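PDB 3IL0: aminopeptidase P; XAA-pro aminopeptidase from Streptococcus thermophilus, which probably acts as a metal-dependent aminopeptidase that removes N-terminal residues preceding proline, this chain being its N-terminal creatinase/prolidase-like domain. Local coordinates for residues A[96-101]-A[119-124]; A[14-19]-A[46-51]; A[55-60]-A[72-77]; A[81-86]-A[110-115]. All coordinates share one frame; numbering follows the deposited sequence.

From the N terminus, contact 2 closes first, bringing the end of helix 7-18 against the turn that follows strand 42-47. Contact 3 comes next in series and closes the loop that runs through helix 60-66, pairing the end of strand 51-55 with strand 71-74. Contacts 4 and 1 then cross, since their segments alternate along the chain: contact 4 packs helix 78-88 against the end of helix 102-111, while contact 1 pairs strands 93-97 and 116-120 at the other edge of the sheet. Contacts 1 and 3 lie on opposite sides of the chain's centre, about 24 Å apart between centres. Phe-123 packs on Lys-14 between contacts 1 and 2, and Arg-50 on Phe-85 between contacts 2 and 4.

Contact 1 (A[96-101]-A[119-124]); sequences FDNQVS and PQTNFM
A first torsion of 65° places CG of Phe-96 between its backbone N and carbonyl carbon, and from there the ring turns one face to Pro-119, its bridge partner on the next strand. The two residues belong to parallel strands of a beta-alpha-beta unit, in which strand 93-97 leads through helix 102-111 to strand 116-120, an outermost strand of the sheet. The evidence for a CH-pi contact is direct: Pro-119 CA stands 3.9 Å from the centroid of the Phe-96 ring, 21° off the ring normal. The pyrrolidine continues the packing, with Pro-119 CB 3.6 Å from Phe-96 CZ.

Backbone bonds fix the register. Gln-120 N donates to Phe-96 O at 2.8 Å, and Asn-98 N donates to Gln-120 O at 3.1 Å. On the sheet face that carries Gln-120, its side chain touches Leu-23 of strand 22-25. Beyond this point the strands separate. The 97-100 segment folds into a type I turn, within which the Asp-97 carboxylate makes an Asx turn: Gln-99 N reaches Asp-97 OD1 at 3.2 Å from well above the carboxylate plane. Where the backbones part, a water bridges Asp-97 OD1 and the amide of Asn-122, accepting from Asn-122 N at 3.1 Å.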
loop_
_atom_site.group_PDB
_atom_site.type_symbol
_atom_site.label_atom_id
_atom_site.label_comp_id
_atom_site.label_asym_id
_atom_site.label_seq_id
_atom_site.Cartn_x
_atom_site.Cartn_y
_atom_site.Cartn_z
ATOM N N PHE A 96 -6.048 -4.551 -4.777
ATOM C CA PHE A 96 -6.642 -3.935 -3.544
ATOM C C PHE A 96 -7.363 -5.029 -2.772
ATOM O O PHE A 96 -7.697 -6.035 -3.333
ATOM C CB PHE A 96 -7.604 -2.807 -3.884
ATOM C CG PHE A 96 -8.844 -3.284 -4.652
ATOM C CD1 PHE A 96 -9.989 -3.554 -3.979
ATOM C CD2 PHE A 96 -8.810 -3.452 -6.056
ATOM C CE1 PHE A 96 -11.128 -4.049 -4.652
ATOM C CE2 PHE A 96 -9.876 -3.930 -6.729
ATOM C CZ PHE A 96 -11.084 -4.219 -6.028
ATOM N N ASP A 97 -7.585 -4.812 -1.492
ATOM C CA ASP A 97 -8.258 -5.769 -0.646
ATOM C C ASP A 97 -9.788 -5.773 -0.840
ATOM O O ASP A 97 -10.453 -4.740 -0.856
ATOM C CB ASP A 97 -7.845 -5.449 0.775
ATOM C CG ASP A 97 -8.522 -6.280 1.805
ATOM O OD1 ASP A 97 -9.148 -7.353 1.555
ATOM O OD2 ASP A 97 -8.496 -5.743 2.910
ATOM N N ASN A 98 -10.321 -6.960 -1.051
ATOM C CA ASN A 98 -11.712 -7.098 -1.458
ATOM C C ASN A 98 -12.706 -6.900 -0.331
ATOM O O ASN A 98 -13.886 -6.902 -0.557
ATOM C CB ASN A 98 -11.962 -8.377 -2.244
ATOM C CG ASN A 98 -11.918 -9.612 -1.394
ATOM O OD1 ASN A 98 -11.730 -9.552 -0.156
ATOM N ND2 ASN A 98 -12.171 -10.772 -2.040
ATOM N N GLN A 99 -12.192 -6.674 0.861
ATOM C CA GLN A 99 -13.001 -6.289 1.971
ATOM C C GLN A 99 -13.161 -4.768 2.010
ATOM O O GLN A 99 -13.867 -4.268 2.875
ATOM C CB GLN A 99 -12.371 -6.800 3.277
ATOM C CG GLN A 99 -12.278 -8.327 3.329
ATOM C CD GLN A 99 -13.640 -9.019 3.143
ATOM O OE1 GLN A 99 -13.762 -9.984 2.380
ATOM N NE2 GLN A 99 -14.667 -8.523 3.835
ATOM N N VAL A 100 -12.561 -4.000 1.104
ATOM C CA VAL A 100 -13.060 -2.611 1.010
ATOM C C VAL A 100 -14.572 -2.580 0.642
ATOM O O VAL A 100 -15.088 -3.535 0.106
ATOM C CB VAL A 100 -12.246 -1.737 0.098
ATOM C CG1 VAL A 100 -10.751 -1.739 0.614
ATOM C CG2 VAL A 100 -12.331 -2.202 -1.350
ATOM N N SER A 101 -15.234 -1.466 0.968
ATOM C CA SER A 101 -16.604 -1.258 0.642
ATOM C C SER A 101 -16.669 -0.996 -0.877
ATOM O O SER A 101 -15.681 -0.579 -1.509
ATOM C CB SER A 101 -17.166 -0.068 1.375
ATOM O OG SER A 101 -16.627 1.092 0.814
ATOM N N PRO A 119 -9.008 -7.254 -7.493
ATOM C CA PRO A 119 -9.374 -7.535 -6.117
ATOM C C PRO A 119 -8.609 -8.731 -5.568
ATOM O O PRO A 119 -8.448 -9.726 -6.257
ATOM C CB PRO A 119 -10.859 -7.834 -6.210
ATOM C CG PRO A 119 -11.045 -8.251 -7.621
ATOM C CD PRO A 119 -10.130 -7.396 -8.402
ATOM N N GLN A 120 -8.184 -8.647 -4.330
ATOM C CA GLN A 120 -7.395 -9.708 -3.689
ATOM C C GLN A 120 -8.130 -10.312 -2.497
ATOM O O GLN A 120 -8.755 -9.604 -1.735
ATOM C CB GLN A 120 -6.036 -9.101 -3.246
ATOM C CG GLN A 120 -5.193 -8.574 -4.403
ATOM C CD GLN A 120 -4.743 -9.711 -5.275
ATOM O OE1 GLN A 120 -5.048 -9.787 -6.472
ATOM N NE2 GLN A 120 -4.075 -10.643 -4.664
ATOM N N THR A 121 -8.078 -11.633 -2.348
ATOM C CA THR A 121 -8.613 -12.302 -1.166
ATOM C C THR A 121 -7.525 -12.676 -0.179
ATOM O O THR A 121 -6.665 -13.486 -0.495
ATOM C CB THR A 121 -9.300 -13.595 -1.540
ATOM O OG1 THR A 121 -10.298 -13.287 -2.518
ATOM C CG2 THR A 121 -9.949 -14.223 -0.332
ATOM N N ASN A 122 -7.594 -12.121 1.027
ATOM C CA ASN A 122 -6.664 -12.456 2.091
ATOM C C ASN A 122 -5.176 -12.374 1.738
ATOM O O ASN A 122 -4.396 -13.165 2.236
ATOM C CB ASN A 122 -6.971 -13.874 2.565
ATOM C CG ASN A 122 -8.284 -13.984 3.282
ATOM O OD1 ASN A 122 -8.903 -12.984 3.692
ATOM N ND2 ASN A 122 -8.732 -15.218 3.449
ATOM N N PHE A 123 -4.765 -11.472 0.859
ATOM C CA PHE A 123 -3.335 -11.404 0.462
ATOM C C PHE A 123 -2.455 -11.207 1.701
ATOM O O PHE A 123 -1.456 -11.895 1.900
ATOM C CB PHE A 123 -3.156 -10.213 -0.477
ATOM C CG PHE A 123 -1.742 -9.965 -0.954
ATOM C CD1 PHE A 123 -0.795 -9.353 -0.114
ATOM C CD2 PHE A 123 -1.396 -10.254 -2.279
ATOM C CE1 PHE A 123 0.486 -9.048 -0.574
ATOM C CE2 PHE A 123 -0.088 -9.953 -2.773
ATOM C CZ PHE A 123 0.853 -9.354 -1.914
ATOM N N MET A 124 -2.860 -10.252 2.532
ATOM C CA MET A 124 -2.137 -9.901 3.764
ATOM C C MET A 124 -2.177 -10.960 4.837
ATOM O O MET A 124 -1.355 -10.914 5.759
ATOM C CB MET A 124 -2.658 -8.573 4.377
ATOM C CG MET A 124 -2.255 -7.294 3.543
ATOM S SD MET A 124 -0.484 -7.020 3.608
ATOM C CE MET A 124 -0.183 -7.344 5.377
HETATM O O HOH W 1 -9.569 -9.797 1.172
#

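Contact 2 (A[14-19]-A[46-51]); sequences KLVQSG and ITKNRR
Leu-15 and the backbone of Thr-47 and Lys-48 form the tight part of this contact. CG of Leu-15 is anti to its carbonyl carbon (chi1 -84°), and the extended second torsion (-174°) carries CD1 outward to the other segment: Leu-15 CD1 lies 3.4 Å from Thr-47 C and 3.6 Å from Lys-48 N, so a methyl rests on a peptide group. The same methyl is more distant from the neighbouring side chain, with Leu-15 CD1 4.3 Å from Ile-46 CG2. No hydrogen bond crosses between the segments.

The outer side is looser. There Val-16 CG2 meets Lys-48 CE at 3.7 Å, the two side chains crossing at about a right angle, and Val-16 is exposed. The Lys-48 ammonium goes beyond the helix end, where Lys-48 NZ bonds to Leu-20 O.

The turn under Leu-15 is held from within. Thr-47 OG1 accepts from Asn-49 N at 3.0 Å and from Arg-50 N at 2.6 Å, an ST turn and an ST motif sharing one oxygen. Gly-19 ends the helix in a Schellman motif. Helix 7-18 packs on the mixed sheet, where Ile-46 touches Phe-11 of that helix and is backbone-bonded to Leu-23 of strand 22-25.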
loop_
_atom_site.group_PDB
_atom_site.type_symbol
_atom_site.label_atom_id
_atom_site.label_comp_id
_atom_site.label_asym_id
_atom_site.label_seq_id
_atom_site.Cartn_x
_atom_site.Cartn_y
_atom_site.Cartn_z
ATOM N N LYS A 14 5.033 -12.411 -3.301
ATOM C CA LYS A 14 3.614 -12.659 -3.458
ATOM C C LYS A 14 3.106 -11.780 -4.606
ATOM O O LYS A 14 2.255 -12.209 -5.380
ATOM C CB LYS A 14 2.889 -12.422 -2.132
ATOM C CG LYS A 14 1.427 -12.888 -2.086
ATOM C CD LYS A 14 1.092 -13.581 -0.697
ATOM C CE LYS A 14 -0.028 -14.563 -0.886
ATOM N NZ LYS A 14 -1.237 -13.787 -1.072
ATOM N N LEU A 15 3.717 -10.603 -4.769
ATOM C CA LEU A 15 3.369 -9.693 -5.872
ATOM C C LEU A 15 3.636 -10.413 -7.190
ATOM O O LEU A 15 2.783 -10.438 -8.099
ATOM C CB LEU A 15 4.162 -8.348 -5.791
ATOM C CG LEU A 15 3.689 -7.187 -4.930
ATOM C CD1 LEU A 15 4.529 -5.830 -5.079
ATOM C CD2 LEU A 15 2.185 -6.937 -5.303
ATOM N N VAL A 16 4.829 -10.991 -7.297
ATOM C CA VAL A 16 5.200 -11.791 -8.488
ATOM C C VAL A 16 4.183 -12.943 -8.691
ATOM O O VAL A 16 3.582 -13.090 -9.760
ATOM C CB VAL A 16 6.642 -12.329 -8.366
ATOM C CG1 VAL A 16 6.924 -13.376 -9.452
ATOM C CG2 VAL A 16 7.611 -11.165 -8.400
ATOM N N GLN A 17 3.955 -13.729 -7.647
ATOM C CA GLN A 17 3.049 -14.869 -7.753
ATOM C C GLN A 17 1.617 -14.424 -8.152
ATOM O O GLN A 17 0.924 -15.089 -8.911
ATOM C CB GLN A 17 3.084 -15.669 -6.434
ATOM C CG GLN A 17 1.779 -16.333 -6.039
ATOM C CD GLN A 17 1.224 -17.399 -7.038
ATOM O OE1 GLN A 17 1.832 -18.483 -7.256
ATOM N NE2 GLN A 17 0.017 -17.119 -7.591
ATOM N N SER A 18 1.198 -13.269 -7.673
ATOM C CA SER A 18 -0.144 -12.821 -7.893
ATOM C C SER A 18 -0.354 -12.024 -9.216
ATOM O O SER A 18 -1.474 -11.729 -9.599
ATOM C CB SER A 18 -0.541 -11.989 -6.685
ATOM O OG SER A 18 0.096 -10.710 -6.827
ATOM N N GLY A 19 0.703 -11.673 -9.925
ATOM C CA GLY A 19 0.547 -10.871 -11.135
ATOM C C GLY A 19 0.234 -9.391 -10.929
ATOM O O GLY A 19 -0.252 -8.748 -11.815
ATOM N N ILE A 46 2.751 -0.622 -2.023
ATOM C CA ILE A 46 3.974 -1.392 -2.300
ATOM C C ILE A 46 3.947 -1.911 -3.747
ATOM O O ILE A 46 2.938 -2.490 -4.210
ATOM C CB ILE A 46 4.183 -2.585 -1.282
ATOM C CG1 ILE A 46 4.322 -2.039 0.139
ATOM C CG2 ILE A 46 5.464 -3.429 -1.590
ATOM C CD1 ILE A 46 4.405 -3.138 1.214
ATOM N N THR A 47 5.063 -1.670 -4.446
ATOM C CA THR A 47 5.325 -2.203 -5.788
ATOM C C THR A 47 6.569 -3.191 -5.762
ATOM O O THR A 47 7.207 -3.395 -4.719
ATOM C CB THR A 47 5.590 -1.006 -6.753
ATOM O OG1 THR A 47 6.928 -0.529 -6.565
ATOM C CG2 THR A 47 4.588 0.153 -6.430
ATOM N N LYS A 48 6.897 -3.785 -6.902
ATOM C CA LYS A 48 8.108 -4.557 -6.989
ATOM C C LYS A 48 9.334 -3.709 -6.658
ATOM O O LYS A 48 10.312 -4.260 -6.172
ATOM C CB LYS A 48 8.236 -5.195 -8.338
ATOM C CG LYS A 48 7.321 -6.424 -8.406
ATOM C CD LYS A 48 7.454 -7.183 -9.682
ATOM C CE LYS A 48 6.231 -8.056 -9.925
ATOM N NZ LYS A 48 5.189 -7.182 -10.536
ATOM N N ASN A 49 9.256 -2.379 -6.863
ATOM C CA ASN A 49 10.352 -1.533 -6.569
ATOM C C ASN A 49 10.226 -0.515 -5.488
ATOM O O ASN A 49 11.250 -0.104 -5.052
ATOM C CB ASN A 49 10.895 -0.980 -7.861
ATOM C CG ASN A 49 11.518 -2.097 -8.674
ATOM O OD1 ASN A 49 12.362 -2.862 -8.122
ATOM N ND2 ASN A 49 11.045 -2.311 -9.883
ATOM N N ARG A 50 9.031 -0.117 -5.028
ATOM C CA ARG A 50 8.963 0.862 -3.943
ATOM C C ARG A 50 8.111 0.396 -2.810
ATOM O O ARG A 50 7.312 -0.532 -2.926
ATOM C CB ARG A 50 8.374 2.198 -4.397
ATOM C CG ARG A 50 8.650 2.599 -5.798
ATOM C CD ARG A 50 8.204 4.068 -5.986
ATOM N NE ARG A 50 8.525 4.526 -7.328
ATOM C CZ ARG A 50 9.523 5.333 -7.672
ATOM N NH1 ARG A 50 10.353 5.800 -6.795
ATOM N NH2 ARG A 50 9.725 5.645 -8.943
ATOM N N ARG A 51 8.255 1.101 -1.711
ATOM C CA ARG A 51 7.371 0.954 -0.605
ATOM C C ARG A 51 7.044 2.359 -0.184
ATOM O O ARG A 51 7.946 3.113 0.207
ATOM C CB ARG A 51 8.056 0.209 0.522
ATOM C CG ARG A 51 8.558 -1.164 0.129
ATOM C CD ARG A 51 8.860 -1.990 1.349
ATOM N NE ARG A 51 9.611 -3.154 0.906
ATOM C CZ ARG A 51 10.934 -3.263 0.903
ATOM N NH1 ARG A 51 11.708 -2.306 1.392
ATOM N NH2 ARG A 51 11.479 -4.362 0.417
#

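Contact 3 (A[55-60]-A[72-77]); sequences TDSRYT and IIESKD
Thr-55 is paired with Glu-74 in a parallel beta bridge, and both its backbone polar groups are used by the residues on either side of Glu-74. Thr-55 N donates to Ile-73 O at 3.1 Å, a fairly straight bond of 161°, and Thr-55 O accepts from Ser-75 N at 2.6 Å. The Thr-55 hydroxyl, OG1, is satisfied by Asn-41 O.

Just past the bridge, Asp-56 organises the turn. Asp-56 O takes two donors from opposite faces of its plane: the hydroxyl Thr-60 OG1 at 2.7 Å and the amide Tyr-59 N at 3.3 Å. That amide also reaches Asp-56 OD1 at 3.0 Å, giving an Asx motif. Asp-56 OD2 forms a salt bridge with Arg-58 NH1 at 3.0 Å, although the hydrogen-bond geometry there is weak.

Glu-74 lies across this turn as an extended chain, its CG anti to the backbone N (chi1 -161°). The carboxylate carbon Glu-74 CD passes 3.6 Å from Thr-60 OG1, whose proton is committed to Asp-56 O. The bridge pairs strand 51-55 with strand 71-74, an outermost strand of the sheet, while Tyr-59 occupies the N-cap position of helix 60-66, which connects them.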
loop_
_atom_site.group_PDB
_atom_site.type_symbol
_atom_site.label_atom_id
_atom_site.label_comp_id
_atom_site.label_asym_id
_atom_site.label_seq_id
_atom_site.Cartn_x
_atom_site.Cartn_y
_atom_site.Cartn_z
ATOM N N THR A 55 1.064 9.627 4.892
ATOM C CA THR A 55 0.317 10.238 5.989
ATOM C C THR A 55 0.294 11.797 5.957
ATOM O O THR A 55 0.986 12.441 5.162
ATOM C CB THR A 55 0.853 9.697 7.321
ATOM O OG1 THR A 55 -0.031 10.073 8.373
ATOM C CG2 THR A 55 2.255 10.199 7.585
ATOM N N ASP A 56 -0.553 12.374 6.807
ATOM C CA ASP A 56 -0.660 13.843 7.002
ATOM C C ASP A 56 0.526 14.483 7.763
ATOM O O ASP A 56 1.466 13.787 8.214
ATOM C CB ASP A 56 -1.953 14.187 7.748
ATOM C CG ASP A 56 -1.979 13.603 9.154
ATOM O OD1 ASP A 56 -0.914 13.595 9.832
ATOM O OD2 ASP A 56 -3.072 13.137 9.577
ATOM N N SER A 57 0.450 15.812 7.911
ATOM C CA SER A 57 1.554 16.627 8.474
ATOM C C SER A 57 1.741 16.343 9.959
ATOM O O SER A 57 2.829 16.524 10.527
ATOM C CB SER A 57 1.295 18.125 8.256
ATOM O OG SER A 57 0.017 18.470 8.744
ATOM N N ARG A 58 0.671 15.850 10.555
ATOM C CA ARG A 58 0.668 15.499 11.949
ATOM C C ARG A 58 1.562 14.275 12.275
ATOM O O ARG A 58 2.278 14.291 13.281
ATOM C CB ARG A 58 -0.778 15.283 12.374
ATOM C CG ARG A 58 -1.686 16.456 11.947
ATOM C CD ARG A 58 -3.027 15.971 11.504
ATOM N NE ARG A 58 -3.812 15.504 12.641
ATOM C CZ ARG A 58 -4.837 14.658 12.564
ATOM N NH1 ARG A 58 -5.205 14.143 11.396
ATOM N NH2 ARG A 58 -5.494 14.312 13.670
ATOM N N TYR A 59 1.546 13.229 11.437
ATOM C CA TYR A 59 2.235 11.971 11.803
ATOM C C TYR A 59 3.518 11.743 11.044
ATOM O O TYR A 59 4.062 10.640 11.072
ATOM C CB TYR A 59 1.318 10.760 11.629
ATOM C CG TYR A 59 -0.107 11.012 12.029
ATOM C CD1 TYR A 59 -1.132 10.307 11.427
ATOM C CD2 TYR A 59 -0.442 11.971 13.000
ATOM C CE1 TYR A 59 -2.453 10.527 11.774
ATOM C CE2 TYR A 59 -1.760 12.207 13.349
ATOM C CZ TYR A 59 -2.765 11.475 12.729
ATOM O OH TYR A 59 -4.088 11.657 13.049
ATOM N N THR A 60 4.017 12.785 10.390
ATOM C CA THR A 60 5.171 12.633 9.521
ATOM C C THR A 60 6.448 12.366 10.307
ATOM O O THR A 60 7.240 11.505 9.911
ATOM C CB THR A 60 5.395 13.881 8.647
ATOM O OG1 THR A 60 4.133 14.336 8.126
ATOM C CG2 THR A 60 6.401 13.576 7.514
ATOM N N ILE A 72 8.618 7.614 3.044
ATOM C CA ILE A 72 7.502 8.333 3.715
ATOM C C ILE A 72 7.070 9.528 2.856
ATOM O O ILE A 72 7.919 10.301 2.411
ATOM C CB ILE A 72 7.877 8.885 5.138
ATOM C CG1 ILE A 72 8.810 7.939 5.918
ATOM C CG2 ILE A 72 6.627 9.225 5.952
ATOM C CD1 ILE A 72 8.312 6.550 6.192
ATOM N N ILE A 73 5.764 9.674 2.614
ATOM C CA ILE A 73 5.228 10.734 1.767
ATOM C C ILE A 73 4.238 11.533 2.588
ATOM O O ILE A 73 3.224 11.019 3.080
ATOM C CB ILE A 73 4.515 10.208 0.476
ATOM C CG1 ILE A 73 5.350 9.156 -0.265
ATOM C CG2 ILE A 73 4.200 11.350 -0.455
ATOM C CD1 ILE A 73 6.689 9.623 -0.788
ATOM N N GLU A 74 4.528 12.813 2.736
ATOM C CA GLU A 74 3.583 13.709 3.402
ATOM C C GLU A 74 2.465 13.936 2.418
ATOM O O GLU A 74 2.710 14.310 1.278
ATOM C CB GLU A 74 4.252 15.029 3.820
ATOM C CG GLU A 74 3.458 15.800 4.914
ATOM C CD GLU A 74 4.274 16.908 5.628
ATOM O OE1 GLU A 74 5.516 16.999 5.419
ATOM O OE2 GLU A 74 3.659 17.679 6.407
ATOM N N SER A 75 1.241 13.655 2.830
ATOM C CA SER A 75 0.127 13.724 1.896
ATOM C C SER A 75 -1.202 13.836 2.620
ATOM O O SER A 75 -1.431 13.177 3.614
ATOM C CB SER A 75 0.128 12.472 0.995
ATOM O OG SER A 75 -1.123 12.312 0.332
ATOM N N LYS A 76 -2.072 14.681 2.091
ATOM C CA LYS A 76 -3.428 14.810 2.576
ATOM C C LYS A 76 -4.437 14.177 1.601
ATOM O O LYS A 76 -5.623 14.053 1.940
ATOM C CB LYS A 76 -3.741 16.288 2.781
ATOM C CG LYS A 76 -4.695 16.600 3.935
ATOM C CD LYS A 76 -4.982 18.130 4.047
ATOM C CE LYS A 76 -5.326 18.799 2.672
ATOM N NZ LYS A 76 -5.801 20.211 2.786
ATOM N N ASP A 77 -3.997 13.798 0.389
ATOM C CA ASP A 77 -4.794 12.880 -0.492
ATOM C C ASP A 77 -3.962 11.720 -1.006
ATOM O O ASP A 77 -3.344 11.800 -2.080
ATOM C CB ASP A 77 -5.449 13.570 -1.688
ATOM C CG ASP A 77 -6.632 12.747 -2.236
ATOM O OD1 ASP A 77 -6.760 11.495 -1.947
ATOM O OD2 ASP A 77 -7.444 13.388 -2.929
#

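Contact 4 (A[81-86]-A[110-115]); sequences DIVKFV and AIFEGY
Tyr-115 lies against Val-86 along most of its length. CB of Tyr-115 points toward helix 78-88, and a first torsion of -54° sets CG anti to the carbonyl carbon. From there each atom along one side of the ring meets a single methyl: Val-86 CG1 is 4.2 Å from Tyr-115 CG, 3.6 Å from CD1, 3.2 Å from CE1, 3.6 Å from CZ and 4.0 Å from the phenolic OH. The methyl therefore sits over the ring face, displaced toward the CE1 rim and 29° off the ring normal. This is a close CH-pi contact, between side chains that slide past each other in opposite directions.

The packing belongs to a layer of two helices on one face of the mixed sheet. Ile-82 and Val-86 of helix 78-88 rest on Phe-45 of strand 42-47, and Val-86 and Phe-112 both reach Ile-94 of strand 93-97. Phe-112 is the first residue past helix 102-111 and starts a type II turn that ends at Tyr-115, with Gly-114 at positive phi.

The Phe-112 ring is approached on two sides. Val-83 CG2 stands over one face, though the placement of this methyl is only approximate. At the edge, near the ring plane, Ile-82 CG2 lies 3.9 Å from Phe-112 CZ and Val-86 CG2 lies 4.2 Å from Phe-112 CE1.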
loop_
_atom_site.group_PDB
_atom_site.type_symbol
_atom_site.label_atom_id
_atom_site.label_comp_id
_atom_site.label_asym_id
_atom_site.label_seq_id
_atom_site.Cartn_x
_atom_site.Cartn_y
_atom_site.Cartn_z
ATOM N N ASP A 81 -1.820 11.046 -4.532
ATOM C CA ASP A 81 -0.367 10.939 -4.600
ATOM C C ASP A 81 0.116 9.610 -5.186
ATOM O O ASP A 81 1.121 9.614 -5.888
ATOM C CB ASP A 81 0.278 11.223 -3.224
ATOM C CG ASP A 81 0.136 12.702 -2.818
ATOM O OD1 ASP A 81 0.544 13.547 -3.666
ATOM O OD2 ASP A 81 -0.417 13.015 -1.729
ATOM N N ILE A 82 -0.590 8.502 -4.922
ATOM C CA ILE A 82 -0.194 7.188 -5.463
ATOM C C ILE A 82 -0.241 7.151 -7.019
ATOM O O ILE A 82 0.589 6.510 -7.677
ATOM C CB ILE A 82 -1.087 6.074 -4.917
ATOM C CG1 ILE A 82 -0.766 5.823 -3.437
ATOM C CG2 ILE A 82 -0.905 4.760 -5.694
ATOM C CD1 ILE A 82 -1.823 4.964 -2.728
ATOM N N VAL A 83 -1.261 7.817 -7.565
ATOM C CA VAL A 83 -1.502 7.970 -9.006
ATOM C C VAL A 83 -0.237 8.511 -9.734
ATOM O O VAL A 83 0.158 7.995 -10.768
ATOM C CB VAL A 83 -2.766 8.962 -9.294
ATOM C CG1 VAL A 83 -2.931 9.294 -10.722
ATOM C CG2 VAL A 83 -3.997 8.335 -8.833
ATOM N N LYS A 84 0.420 9.510 -9.189
ATOM C CA LYS A 84 1.673 9.952 -9.789
ATOM C C LYS A 84 2.692 8.816 -9.952
ATOM O O LYS A 84 3.334 8.689 -10.981
ATOM C CB LYS A 84 2.354 10.982 -8.905
ATOM C CG LYS A 84 1.724 12.285 -8.832
ATOM C CD LYS A 84 2.644 13.189 -8.037
ATOM C CE LYS A 84 2.440 13.088 -6.576
ATOM N NZ LYS A 84 1.306 14.045 -6.222
ATOM N N PHE A 85 2.873 8.038 -8.896
ATOM C CA PHE A 85 3.774 6.927 -8.915
ATOM C C PHE A 85 3.431 5.929 -9.983
ATOM O O PHE A 85 4.310 5.460 -10.733
ATOM C CB PHE A 85 3.858 6.274 -7.521
ATOM C CG PHE A 85 4.658 7.122 -6.539
ATOM C CD1 PHE A 85 6.047 6.968 -6.421
ATOM C CD2 PHE A 85 4.046 8.160 -5.848
ATOM C CE1 PHE A 85 6.798 7.832 -5.600
ATOM C CE2 PHE A 85 4.793 8.986 -4.988
ATOM C CZ PHE A 85 6.166 8.825 -4.869
ATOM N N VAL A 86 2.163 5.579 -10.044
ATOM C CA VAL A 86 1.697 4.580 -10.998
ATOM C C VAL A 86 1.997 4.989 -12.458
ATOM O O VAL A 86 2.432 4.188 -13.268
ATOM C CB VAL A 86 0.165 4.311 -10.792
ATOM C CG1 VAL A 86 -0.443 3.703 -12.013
ATOM C CG2 VAL A 86 -0.037 3.371 -9.514
ATOM N N ALA A 110 -12.570 5.700 -10.107
ATOM C CA ALA A 110 -12.445 7.051 -10.638
ATOM C C ALA A 110 -10.946 7.460 -10.629
ATOM O O ALA A 110 -10.352 7.800 -11.671
ATOM C CB ALA A 110 -13.342 8.029 -9.851
ATOM N N ILE A 111 -10.282 7.344 -9.490
ATOM C CA ILE A 111 -8.935 7.806 -9.407
ATOM C C ILE A 111 -7.997 7.065 -10.318
ATOM O O ILE A 111 -7.028 7.644 -10.802
ATOM C CB ILE A 111 -8.463 7.699 -8.008
ATOM C CG1 ILE A 111 -9.241 8.736 -7.186
ATOM C CG2 ILE A 111 -6.971 7.919 -7.954
ATOM C CD1 ILE A 111 -8.941 8.775 -5.752
ATOM N N PHE A 112 -8.236 5.780 -10.522
ATOM C CA PHE A 112 -7.334 4.947 -11.264
ATOM C C PHE A 112 -7.928 4.565 -12.589
ATOM O O PHE A 112 -7.563 3.588 -13.187
ATOM C CB PHE A 112 -6.895 3.707 -10.469
ATOM C CG PHE A 112 -6.059 4.016 -9.247
ATOM C CD1 PHE A 112 -4.680 4.178 -9.350
ATOM C CD2 PHE A 112 -6.635 4.139 -8.016
ATOM C CE1 PHE A 112 -3.911 4.488 -8.226
ATOM C CE2 PHE A 112 -5.897 4.440 -6.922
ATOM C CZ PHE A 112 -4.524 4.622 -7.021
ATOM N N GLU A 113 -8.784 5.399 -13.119
ATOM C CA GLU A 113 -9.411 5.109 -14.418
ATOM C C GLU A 113 -8.312 4.863 -15.447
ATOM O O GLU A 113 -7.335 5.582 -15.485
ATOM C CB GLU A 113 -10.276 6.298 -14.826
ATOM C CG GLU A 113 -11.526 5.931 -15.541
ATOM C CD GLU A 113 -12.433 7.147 -15.768
ATOM O OE1 GLU A 113 -13.588 7.176 -15.217
ATOM O OE2 GLU A 113 -11.977 8.080 -16.495
ATOM N N GLY A 114 -8.431 3.808 -16.231
ATOM C CA GLY A 114 -7.406 3.455 -17.209
ATOM C C GLY A 114 -6.400 2.418 -16.774
ATOM O O GLY A 114 -5.595 1.967 -17.603
ATOM N N TYR A 115 -6.394 2.068 -15.481
ATOM C CA TYR A 115 -5.576 0.985 -14.964
ATOM C C TYR A 115 -6.445 -0.215 -14.590
ATOM O O TYR A 115 -7.620 -0.108 -14.490
ATOM C CB TYR A 115 -4.793 1.461 -13.725
ATOM C CG TYR A 115 -4.008 2.694 -13.990
ATOM C CD1 TYR A 115 -2.746 2.604 -14.520
ATOM C CD2 TYR A 115 -4.557 3.970 -13.783
ATOM C CE1 TYR A 115 -2.018 3.733 -14.810
ATOM C CE2 TYR A 115 -3.833 5.110 -14.104
ATOM C CZ TYR A 115 -2.557 4.970 -14.607
ATOM O OH TYR A 115 -1.754 6.058 -14.917
#